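Local coordinates for putative capsular polysaccharide biosynthesis protein (Streptococcus pneumoniae serotype 4, PDB 6EWJ) that probably works as a pyridoxal phosphate-dependent sugar aminotransferase in the teichoic acid biosynthesis of the pneumococcus, at residues I36-T42 / N265-A271. Sequence-based numbering, arbitrary orientation.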
loop_
_atom_site.group_PDB
_atom_site.type_symbol
_atom_site.label_atom_id
_atom_site.label_comp_id
_atom_site.label_asym_id
_atom_site.label_seq_id
_atom_site.Cartn_x
_atom_site.Cartn_y
_atom_site.Cartn_z
ATOM N N ILE A 36 5.827 2.631 -15.390
ATOM C CA ILE A 36 4.634 3.237 -14.785
ATOM C C ILE A 36 4.470 2.959 -13.296
ATOM O O ILE A 36 3.808 3.732 -12.627
ATOM C CB ILE A 36 3.322 2.935 -15.543
ATOM C CG1 ILE A 36 3.074 1.409 -15.646
ATOM C CG2 ILE A 36 3.351 3.598 -16.901
ATOM C CD1 ILE A 36 1.690 1.059 -16.130
ATOM N N THR A 37 5.071 1.890 -12.771
ATOM C CA THR A 37 5.213 1.744 -11.321
ATOM C C THR A 37 6.589 2.304 -10.898
ATOM O O THR A 37 7.097 3.208 -11.575
ATOM C CB THR A 37 4.899 0.302 -10.822
ATOM O OG1 THR A 37 4.855 0.280 -9.389
ATOM C CG2 THR A 37 5.884 -0.741 -11.341
ATOM N N THR A 38 7.149 1.814 -9.795
ATOM C CA THR A 38 8.436 2.306 -9.277
ATOM C C THR A 38 9.545 2.271 -10.348
ATOM O O THR A 38 9.813 1.242 -10.978
ATOM C CB THR A 38 8.895 1.505 -8.030
ATOM O OG1 THR A 38 7.837 1.489 -7.053
ATOM C CG2 THR A 38 10.168 2.132 -7.366
ATOM N N GLY A 39 10.136 3.419 -10.606
ATOM C CA GLY A 39 11.151 3.521 -11.665
ATOM C C GLY A 39 12.107 4.681 -11.425
ATOM O O GLY A 39 12.327 5.065 -10.259
ATOM N N PRO A 40 12.734 5.193 -12.505
ATOM C CA PRO A 40 13.763 6.245 -12.353
ATOM C C PRO A 40 13.248 7.532 -11.726
ATOM O O PRO A 40 13.963 8.132 -10.951
ATOM C CB PRO A 40 14.274 6.506 -13.779
ATOM C CG PRO A 40 13.580 5.546 -14.674
ATOM C CD PRO A 40 12.500 4.819 -13.912
ATOM N N LYS A 41 12.003 7.914 -12.018
ATOM C CA LYS A 41 11.420 9.119 -11.406
ATOM C C LYS A 41 11.280 9.003 -9.896
ATOM O O LYS A 41 11.531 9.970 -9.176
ATOM C CB LYS A 41 10.084 9.510 -12.057
ATOM C CG LYS A 41 10.246 9.910 -13.532
ATOM C CD LYS A 41 9.064 10.753 -13.972
ATOM C CE LYS A 41 8.879 10.943 -15.476
ATOM N NZ LYS A 41 10.159 11.053 -16.178
ATOM N N THR A 42 10.894 7.825 -9.415
ATOM C CA THR A 42 10.842 7.594 -7.959
ATOM C C THR A 42 12.233 7.744 -7.290
ATOM O O THR A 42 12.354 8.419 -6.302
ATOM C CB THR A 42 10.126 6.266 -7.596
ATOM O OG1 THR A 42 8.768 6.342 -8.038
ATOM C CG2 THR A 42 10.128 6.007 -6.096
ATOM N N ASN A 265 5.223 0.414 -2.222
ATOM C CA ASN A 265 6.090 1.218 -3.102
ATOM C C ASN A 265 5.337 2.335 -3.801
ATOM O O ASN A 265 4.092 2.298 -3.888
ATOM C CB ASN A 265 6.748 0.317 -4.168
ATOM C CG ASN A 265 5.727 -0.432 -4.991
ATOM O OD1 ASN A 265 4.870 -1.172 -4.440
ATOM N ND2 ASN A 265 5.789 -0.304 -6.300
ATOM N N MET A 266 6.086 3.385 -4.157
ATOM C CA MET A 266 5.607 4.545 -4.937
ATOM C C MET A 266 5.789 4.336 -6.418
ATOM O O MET A 266 6.869 3.865 -6.864
ATOM C CB MET A 266 6.338 5.840 -4.515
ATOM C CG MET A 266 5.765 7.041 -5.233
ATOM S SD MET A 266 6.561 8.618 -4.949
ATOM C CE MET A 266 5.737 8.958 -3.374
ATOM N N THR A 267 4.752 4.655 -7.194
ATOM C CA THR A 267 4.839 4.544 -8.626
ATOM C C THR A 267 5.484 5.825 -9.202
ATOM O O THR A 267 5.413 6.907 -8.588
ATOM C CB THR A 267 3.468 4.411 -9.289
ATOM O OG1 THR A 267 2.688 5.576 -9.014
ATOM C CG2 THR A 267 2.688 3.171 -8.824
ATOM N N ASP A 268 6.003 5.699 -10.408
ATOM C CA ASP A 268 6.528 6.861 -11.134
ATOM C C ASP A 268 5.436 7.861 -11.532
ATOM O O ASP A 268 5.712 9.015 -11.812
ATOM C CB ASP A 268 7.355 6.410 -12.375
ATOM C CG ASP A 268 8.839 6.221 -12.063
ATOM O OD1 ASP A 268 9.242 6.031 -10.888
ATOM O OD2 ASP A 268 9.625 6.279 -13.010
ATOM N N ILE A 269 4.179 7.369 -11.566
ATOM C CA ILE A 269 3.021 8.217 -11.787
ATOM C C ILE A 269 2.949 9.244 -10.654
ATOM O O ILE A 269 2.981 10.479 -10.892
ATOM C CB ILE A 269 1.724 7.415 -11.899
ATOM C CG1 ILE A 269 1.740 6.609 -13.194
ATOM C CG2 ILE A 269 0.509 8.341 -11.896
ATOM C CD1 ILE A 269 0.674 5.543 -13.286
ATOM N N MET A 270 2.967 8.730 -9.426
ATOM C CA MET A 270 2.986 9.585 -8.208
ATOM C C MET A 270 4.293 10.377 -8.117
ATOM O O MET A 270 4.273 11.586 -7.754
ATOM C CB MET A 270 2.852 8.738 -6.962
ATOM C CG MET A 270 1.396 8.440 -6.550
ATOM S SD MET A 270 0.375 7.933 -7.906
ATOM C CE MET A 270 1.017 6.373 -8.249
ATOM N N ALA A 271 5.443 9.725 -8.415
ATOM C CA ALA A 271 6.735 10.454 -8.306
ATOM C C ALA A 271 6.775 11.662 -9.269
ATOM O O ALA A 271 7.377 12.712 -8.965
ATOM C CB ALA A 271 7.936 9.547 -8.524
#
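D268 OD1 is gripped by two groups of T42. T42 N donates to D268 OD1 at 2.8 Å, from above the carboxylate plane. The hydroxyl T42 OG1 gives a second bond of 2.9 Å to OD1, on the anti lone pair. G39 N adds a weak bond to the same oxygen. The other oxygen, D268 OD2, accepts from K41 N at 3.1 Å. The carboxylate thus lies at the N-terminal end of helix 40-53, whose N-cap residue is G39, and accepts backbone N-H groups of its first turn. The helix end would probably stabilise its negative charge. D268 is itself the first residue of helix 268-299, whose N-cap is T267, so one helix start caps another. In return, D268 N donates to T37 O at 3.0 Å.

A second group of bonds centres on T38 OG1. It donates to M266 O at 2.6 Å and accepts a hydrogen bond from N265 ND2 at 2.8 Å. The latter bond is nearly straight (166°) and lies in the amide plane of N265.

E211 of the second subunit is hydrogen-bonded to both T37 OG1 and N265 ND2, so the contact borders the dimer interface. It joins the starts of helices 40-53 and 268-299, with I36 and I269 packed against helix 21-31.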